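Local coordinates for multicopper oxidase (Aquifex aeolicus, PDB 6TTD), which probably couples the oxidation of metal ions or phenolic substrates to the reduction of dioxygen to water at its copper centres, at residues Y85-E90 with Y156-H161; I117-F122 with Y142-F147. All coordinates share one frame; numbering follows the deposited sequence.

Contact 1: residues Y85-E90 with Y156-H161; sequences YEIDNE and YFYHPH. With CU (copper (II) ion), chain F; CU (copper (II) ion), chain D.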
loop_
_atom_site.group_PDB
_atom_site.type_symbol
_atom_site.label_atom_id
_atom_site.label_comp_id
_atom_site.label_asym_id
_atom_site.label_seq_id
_atom_site.Cartn_x
_atom_site.Cartn_y
_atom_site.Cartn_z
ATOM N N TYR A 85 -7.282 -1.780 14.503
ATOM C CA TYR A 85 -6.115 -1.562 15.330
ATOM C C TYR A 85 -6.421 -0.365 16.204
ATOM O O TYR A 85 -6.737 0.723 15.692
ATOM C CB TYR A 85 -4.860 -1.279 14.512
ATOM C CG TYR A 85 -4.260 -2.470 13.761
ATOM C CD1 TYR A 85 -3.780 -3.591 14.452
ATOM C CD2 TYR A 85 -4.104 -2.440 12.346
ATOM C CE1 TYR A 85 -3.218 -4.658 13.768
ATOM C CE2 TYR A 85 -3.525 -3.493 11.657
ATOM C CZ TYR A 85 -3.080 -4.577 12.390
ATOM O OH TYR A 85 -2.539 -5.586 11.719
ATOM N N GLU A 86 -6.335 -0.558 17.505
ATOM C CA GLU A 86 -6.468 0.527 18.458
ATOM C C GLU A 86 -5.080 0.977 18.904
ATOM O O GLU A 86 -4.305 0.169 19.425
ATOM C CB GLU A 86 -7.285 0.127 19.681
ATOM C CG GLU A 86 -7.112 1.258 20.664
ATOM C CD GLU A 86 -8.033 1.207 21.784
ATOM O OE1 GLU A 86 -8.644 0.127 21.958
ATOM O OE2 GLU A 86 -8.161 2.266 22.472
ATOM N N ILE A 87 -4.794 2.266 18.702
ATOM C CA ILE A 87 -3.553 2.930 19.086
ATOM C C ILE A 87 -3.937 4.247 19.737
ATOM O O ILE A 87 -4.751 4.992 19.175
ATOM C CB ILE A 87 -2.632 3.203 17.871
ATOM C CG1 ILE A 87 -2.517 1.992 16.952
ATOM C CG2 ILE A 87 -1.268 3.773 18.337
ATOM C CD1 ILE A 87 -1.652 2.264 15.700
ATOM N N ASP A 88 -3.406 4.513 20.937
ATOM C CA ASP A 88 -3.561 5.849 21.539
ATOM C C ASP A 88 -5.030 6.287 21.530
ATOM O O ASP A 88 -5.336 7.417 21.157
ATOM C CB ASP A 88 -2.724 6.934 20.799
ATOM C CG ASP A 88 -1.160 6.806 20.956
ATOM O OD1 ASP A 88 -0.646 6.284 21.973
ATOM O OD2 ASP A 88 -0.430 7.272 20.023
ATOM N N ASN A 89 -5.974 5.382 21.838
ATOM C CA ASN A 89 -7.398 5.769 21.834
ATOM C C ASN A 89 -7.955 6.172 20.488
ATOM O O ASN A 89 -8.868 6.991 20.455
ATOM C CB ASN A 89 -7.661 6.945 22.762
ATOM C CG ASN A 89 -7.888 6.517 24.109
ATOM O OD1 ASN A 89 -8.813 5.723 24.356
ATOM N ND2 ASN A 89 -7.012 6.940 25.021
ATOM N N GLU A 90 -7.432 5.622 19.389
ATOM C CA GLU A 90 -7.959 5.829 18.053
ATOM C C GLU A 90 -8.040 4.472 17.380
ATOM O O GLU A 90 -7.227 3.601 17.682
ATOM C CB GLU A 90 -7.013 6.687 17.187
ATOM C CG GLU A 90 -6.770 8.156 17.566
ATOM C CD GLU A 90 -7.918 9.065 17.205
ATOM O OE1 GLU A 90 -8.855 8.652 16.476
ATOM O OE2 GLU A 90 -7.872 10.213 17.666
ATOM N N TYR A 156 3.135 5.219 3.814
ATOM C CA TYR A 156 3.359 3.787 4.041
ATOM C C TYR A 156 2.065 3.152 4.604
ATOM O O TYR A 156 1.034 3.811 4.743
ATOM C CB TYR A 156 4.576 3.623 4.953
ATOM C CG TYR A 156 5.839 4.202 4.344
ATOM C CD1 TYR A 156 6.806 3.353 3.772
ATOM C CD2 TYR A 156 6.072 5.592 4.347
ATOM C CE1 TYR A 156 7.935 3.865 3.203
ATOM C CE2 TYR A 156 7.221 6.139 3.761
ATOM C CZ TYR A 156 8.162 5.276 3.203
ATOM O OH TYR A 156 9.335 5.768 2.593
ATOM N N PHE A 157 2.134 1.900 5.016
ATOM C CA PHE A 157 0.914 1.085 5.129
ATOM C C PHE A 157 1.120 0.036 6.222
ATOM O O PHE A 157 2.077 -0.756 6.129
ATOM C CB PHE A 157 0.682 0.438 3.736
ATOM C CG PHE A 157 -0.552 -0.464 3.568
ATOM C CD1 PHE A 157 -1.648 -0.454 4.439
ATOM C CD2 PHE A 157 -0.610 -1.284 2.410
ATOM C CE1 PHE A 157 -2.750 -1.299 4.211
ATOM C CE2 PHE A 157 -1.692 -2.126 2.175
ATOM C CZ PHE A 157 -2.780 -2.126 3.086
ATOM N N TYR A 158 0.256 -0.016 7.236
ATOM C CA TYR A 158 0.406 -1.080 8.213
ATOM C C TYR A 158 -0.789 -2.022 8.134
ATOM O O TYR A 158 -1.943 -1.584 8.015
ATOM C CB TYR A 158 0.643 -0.508 9.622
ATOM C CG TYR A 158 -0.468 0.284 10.304
ATOM C CD1 TYR A 158 -1.282 -0.316 11.295
ATOM C CD2 TYR A 158 -0.630 1.655 10.046
ATOM C CE1 TYR A 158 -2.285 0.394 11.966
ATOM C CE2 TYR A 158 -1.599 2.393 10.713
ATOM C CZ TYR A 158 -2.436 1.745 11.674
ATOM O OH TYR A 158 -3.384 2.461 12.329
ATOM N N HIS A 159 -0.510 -3.321 8.190
ATOM C CA HIS A 159 -1.591 -4.278 8.044
ATOM C C HIS A 159 -1.098 -5.645 8.523
ATOM O O HIS A 159 0.110 -5.849 8.646
ATOM C CB HIS A 159 -2.082 -4.326 6.589
ATOM C CG HIS A 159 -1.099 -4.903 5.618
ATOM N ND1 HIS A 159 -0.786 -6.248 5.591
ATOM C CD2 HIS A 159 -0.405 -4.335 4.593
ATOM C CE1 HIS A 159 0.088 -6.484 4.613
ATOM N NE2 HIS A 159 0.318 -5.346 3.981
ATOM N N PRO A 160 -2.009 -6.598 8.787
ATOM C CA PRO A 160 -1.584 -7.912 9.306
ATOM C C PRO A 160 -0.916 -8.772 8.228
ATOM O O PRO A 160 -1.075 -8.552 7.022
ATOM C CB PRO A 160 -2.894 -8.571 9.766
ATOM C CG PRO A 160 -3.946 -7.919 8.870
ATOM C CD PRO A 160 -3.475 -6.482 8.682
ATOM N N HIS A 161 -0.200 -9.806 8.684
ATOM C CA HIS A 161 0.517 -10.657 7.733
ATOM C C HIS A 161 0.518 -12.133 8.147
ATOM O O HIS A 161 1.532 -12.814 7.917
ATOM C CB HIS A 161 1.970 -10.118 7.619
ATOM C CG HIS A 161 2.525 -10.157 6.224
ATOM N ND1 HIS A 161 2.780 -11.335 5.556
ATOM C CD2 HIS A 161 2.882 -9.156 5.375
ATOM C CE1 HIS A 161 3.238 -11.055 4.342
ATOM N NE2 HIS A 161 3.343 -9.741 4.218
HETATM CU CU CU F . 1.233 -4.814 2.225
HETATM CU CU CU D . 4.175 -8.770 2.685
#
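Tyr-85 and Tyr-158 carry most of this contact, their aromatic rings sliding past each other in opposite directions between two strands whose axes come no closer than 10.6 Å. The rings meet obliquely, planes at 40° and centroids 5.5 Å apart. CD2 of Tyr-85 lies 3.4 Å from CE1 of Tyr-158, and CB of Tyr-85 sits at the edge of the Tyr-158 ring, in its plane. With CG anti to its carbonyl carbon (chi1 -72°), the Tyr-85 ring extends toward strand 154-160 and its OH ends beside Pro-160, 3.3 Å from Pro-160 CD. The tertiary amide nitrogen of Pro-160 has no hydrogen to give, so the hydroxyl meets the proline by packing alone. Ile-87 comes at Tyr-158 from the far end, its CD1 3.8 Å from Tyr-158 OH, while that hydroxyl is hydrogen-bonded to the carbonyl of Pro-93. Cutting Tyr-85 back to an alanine is likely to open a gap beside Tyr-158 and Pro-160 and leave the Tyr-158 ring freer to shift. The side chain of His-159 leaves the strand away from Tyr-85, toward the coppers; with His-161 it forms a His-X-His pair, each binding a different copper through NE2 at 2.0 Å. His-159 is steered by its ND1, which donates to Pro-160 O at 2.7 Å from above the carbonyl plane, and by Phe-157, whose ring face lies against His-159 CD2. Tyr-85 and Ile-87 stand on strand 80-87, flanked by Ile-65 of strand 63-72; Tyr-158 and Pro-160 belong to strand 154-160, backed by Ile-178 of strand 176-181 and by helix 166-171. The contact thus fills the interior between two sheets of what is, by family, a cupredoxin-like beta-sandwich.

Contact 2: residues I117-F122 with Y142-F147; sequences IHWHGF and YSYPDF. With CU (copper (II) ion), chain E; CU (copper (II) ion), chain F.
Trp-119 points the edge of its indole at the face of Tyr-144, an edge-to-face pair with planes at 61° and centroids 5.0 Å apart for the six-membered ring. CZ2 of Trp-119 stands over the centre of the phenol ring, 3.7 Å from Tyr-144 CZ, and NE1 of Trp-119 lies 3.6 Å from Tyr-144 CE2. The opposite face of Tyr-144 is taken by CD2 of Tyr-142, so the phenol is clamped between two aromatic neighbours. Its end is fixed as well: Tyr-144 OH donates to Ile-117 O at 2.6 Å, in the carbonyl plane on a lone pair, with a C=O...donor angle of 113°. The side chain of Ile-117 crosses the phenol at about a right angle, its CB 3.2 Å from Tyr-144 OH, while its CG2 rests against a face of the Trp-119 indole. A second aromatic pair adjoins this one. Phe-122 and Phe-147 meet edge to edge, CD2 of the former 3.8 Å from CZ of the latter. Phe-147 reaches inward because its CG is lodged between backbone N and carbonyl carbon (chi1 60°), and the same CZ also approaches CD1 of Trp-119. One face of Phe-122 carries Trp-119 CB, a closeness set by the type II turn from Trp-119 to Phe-122. On the other side of strand 117-120, His-118 and His-120 make a His-X-His motif whose rings bind two different coppers, so the aromatic cluster lies behind the copper and dioxygen pocket, probably the site of oxygen reduction as in this family. Tyr-142 to Phe-147 runs beside strand 102-110, where Phe-107 touches both Ile-117 and Tyr-144 and Ala-105 meets Trp-119, while Ile-178 and Ile-180 of strand 176-181 lie against Phe-122.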
loop_
_atom_site.group_PDB
_atom_site.type_symbol
_atom_site.label_atom_id
_atom_site.label_comp_id
_atom_site.label_asym_id
_atom_site.label_seq_id
_atom_site.Cartn_x
_atom_site.Cartn_y
_atom_site.Cartn_z
ATOM N N ILE A 117 1.610 -7.581 12.901
ATOM C CA ILE A 117 1.534 -6.408 12.023
ATOM C C ILE A 117 2.784 -6.336 11.160
ATOM O O ILE A 117 3.900 -6.451 11.679
ATOM C CB ILE A 117 1.411 -5.088 12.811
ATOM C CG1 ILE A 117 0.432 -5.210 13.999
ATOM C CG2 ILE A 117 1.012 -4.008 11.798
ATOM C CD1 ILE A 117 0.282 -3.963 14.801
ATOM N N HIS A 118 2.618 -5.995 9.880
ATOM C CA HIS A 118 3.727 -5.679 8.987
ATOM C C HIS A 118 3.689 -4.190 8.627
ATOM O O HIS A 118 2.605 -3.624 8.392
ATOM C CB HIS A 118 3.624 -6.565 7.724
ATOM C CG HIS A 118 4.453 -6.102 6.555
ATOM N ND1 HIS A 118 5.825 -6.043 6.583
ATOM C CD2 HIS A 118 4.087 -5.720 5.306
ATOM C CE1 HIS A 118 6.269 -5.623 5.410
ATOM N NE2 HIS A 118 5.230 -5.414 4.622
ATOM N N TRP A 119 4.858 -3.536 8.621
ATOM C CA TRP A 119 4.965 -2.123 8.284
ATOM C C TRP A 119 5.343 -2.108 6.809
ATOM O O TRP A 119 6.511 -2.183 6.431
ATOM C CB TRP A 119 5.988 -1.400 9.155
ATOM C CG TRP A 119 6.023 -1.994 10.536
ATOM C CD1 TRP A 119 6.974 -2.850 11.048
ATOM C CD2 TRP A 119 5.027 -1.830 11.587
ATOM N NE1 TRP A 119 6.628 -3.216 12.364
ATOM C CE2 TRP A 119 5.445 -2.604 12.697
ATOM C CE3 TRP A 119 3.836 -1.091 11.697
ATOM C CZ2 TRP A 119 4.723 -2.654 13.877
ATOM C CZ3 TRP A 119 3.119 -1.142 12.914
ATOM C CH2 TRP A 119 3.565 -1.908 13.966
ATOM N N HIS A 120 4.344 -2.059 5.955
ATOM C CA HIS A 120 4.605 -2.247 4.526
ATOM C C HIS A 120 5.360 -1.020 3.973
ATOM O O HIS A 120 4.874 0.110 4.046
ATOM C CB HIS A 120 3.281 -2.537 3.795
ATOM C CG HIS A 120 3.393 -2.604 2.298
ATOM N ND1 HIS A 120 2.574 -3.426 1.541
ATOM C CD2 HIS A 120 4.178 -1.934 1.409
ATOM C CE1 HIS A 120 2.849 -3.262 0.251
ATOM N NE2 HIS A 120 3.820 -2.377 0.143
ATOM N N GLY A 121 6.574 -1.249 3.439
ATOM C CA GLY A 121 7.443 -0.201 2.921
ATOM C C GLY A 121 8.645 0.086 3.802
ATOM O O GLY A 121 9.600 0.676 3.321
ATOM N N PHE A 122 8.660 -0.360 5.060
ATOM C CA PHE A 122 9.796 -0.045 5.915
ATOM C C PHE A 122 11.028 -0.850 5.512
ATOM O O PHE A 122 10.952 -2.050 5.230
ATOM C CB PHE A 122 9.496 -0.357 7.391
ATOM C CG PHE A 122 8.618 0.642 8.050
ATOM C CD1 PHE A 122 7.837 1.519 7.288
ATOM C CD2 PHE A 122 8.568 0.712 9.453
ATOM C CE1 PHE A 122 6.979 2.457 7.912
ATOM C CE2 PHE A 122 7.746 1.650 10.104
ATOM C CZ PHE A 122 6.956 2.534 9.328
ATOM N N TYR A 142 3.261 -9.383 20.706
ATOM C CA TYR A 142 4.582 -9.441 20.114
ATOM C C TYR A 142 5.277 -8.108 20.348
ATOM O O TYR A 142 4.767 -7.047 19.953
ATOM C CB TYR A 142 4.541 -9.769 18.629
ATOM C CG TYR A 142 5.949 -9.973 18.042
ATOM C CD1 TYR A 142 6.672 -11.142 18.305
ATOM C CD2 TYR A 142 6.569 -8.978 17.279
ATOM C CE1 TYR A 142 7.928 -11.317 17.789
ATOM C CE2 TYR A 142 7.839 -9.161 16.719
ATOM C CZ TYR A 142 8.508 -10.327 16.975
ATOM O OH TYR A 142 9.766 -10.504 16.449
ATOM N N SER A 143 6.453 -8.162 20.971
ATOM C CA SER A 143 7.228 -6.967 21.227
ATOM C C SER A 143 8.232 -6.834 20.085
ATOM O O SER A 143 9.104 -7.700 19.917
ATOM C CB SER A 143 7.876 -7.058 22.611
ATOM O OG SER A 143 8.561 -5.851 22.898
ATOM N N TYR A 144 8.044 -5.814 19.229
ATOM C CA TYR A 144 8.945 -5.596 18.091
ATOM C C TYR A 144 10.278 -5.056 18.581
ATOM O O TYR A 144 10.303 -4.005 19.224
ATOM C CB TYR A 144 8.351 -4.612 17.051
ATOM C CG TYR A 144 7.148 -5.149 16.323
ATOM C CD1 TYR A 144 5.884 -5.177 16.947
ATOM C CD2 TYR A 144 7.260 -5.636 14.998
ATOM C CE1 TYR A 144 4.759 -5.689 16.259
ATOM C CE2 TYR A 144 6.153 -6.150 14.310
ATOM C CZ TYR A 144 4.909 -6.180 14.947
ATOM O OH TYR A 144 3.801 -6.689 14.292
ATOM N N PRO A 145 11.401 -5.711 18.299
ATOM C CA PRO A 145 12.680 -5.081 18.607
ATOM C C PRO A 145 12.748 -3.708 17.968
ATOM O O PRO A 145 12.362 -3.516 16.815
ATOM C CB PRO A 145 13.707 -6.045 18.029
ATOM C CG PRO A 145 13.026 -7.336 18.078
ATOM C CD PRO A 145 11.577 -7.071 17.788
ATOM N N ASP A 146 13.229 -2.757 18.755
ATOM C CA ASP A 146 13.393 -1.376 18.331
ATOM C C ASP A 146 14.252 -1.266 17.092
ATOM O O ASP A 146 15.248 -1.978 16.931
ATOM C CB ASP A 146 14.083 -0.601 19.441
ATOM C CG ASP A 146 13.167 -0.235 20.553
ATOM O OD1 ASP A 146 11.979 -0.632 20.575
ATOM O OD2 ASP A 146 13.668 0.450 21.461
ATOM N N PHE A 147 13.912 -0.322 16.226
ATOM C CA PHE A 147 14.824 0.004 15.144
ATOM C C PHE A 147 14.638 1.467 14.770
ATOM O O PHE A 147 13.657 2.122 15.160
ATOM C CB PHE A 147 14.617 -0.920 13.938
ATOM C CG PHE A 147 13.244 -0.836 13.365
ATOM C CD1 PHE A 147 12.207 -1.540 13.968
ATOM C CD2 PHE A 147 13.011 -0.087 12.217
ATOM C CE1 PHE A 147 10.913 -1.476 13.470
ATOM C CE2 PHE A 147 11.726 -0.014 11.682
ATOM C CZ PHE A 147 10.653 -0.706 12.323
HETATM CU CU CU E . 5.369 -5.470 2.642
HETATM CU CU CU F . 1.233 -4.814 2.225
#

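Along the chain, strand 80-87 comes first and supplies one half of contact 1, which closes only when strand 154-160 arrives. Within that loop strand 117-120 and the segment around 142-147 close the shorter loop of contact 2, so contact 2 is nested inside contact 1. Strands 117-120 and 154-160 are neighbours in one sheet, probably hydrogen-bonded from His-118 N to His-159 O and from His-120 N to Phe-157 O. Each contact ties that sheet to the other one, through strand 80-87 or the strand 141-143 region. The two meet at a shared copper, bound by His-120 and His-159, with His-510 from the C-terminal part as the third histidine ligand.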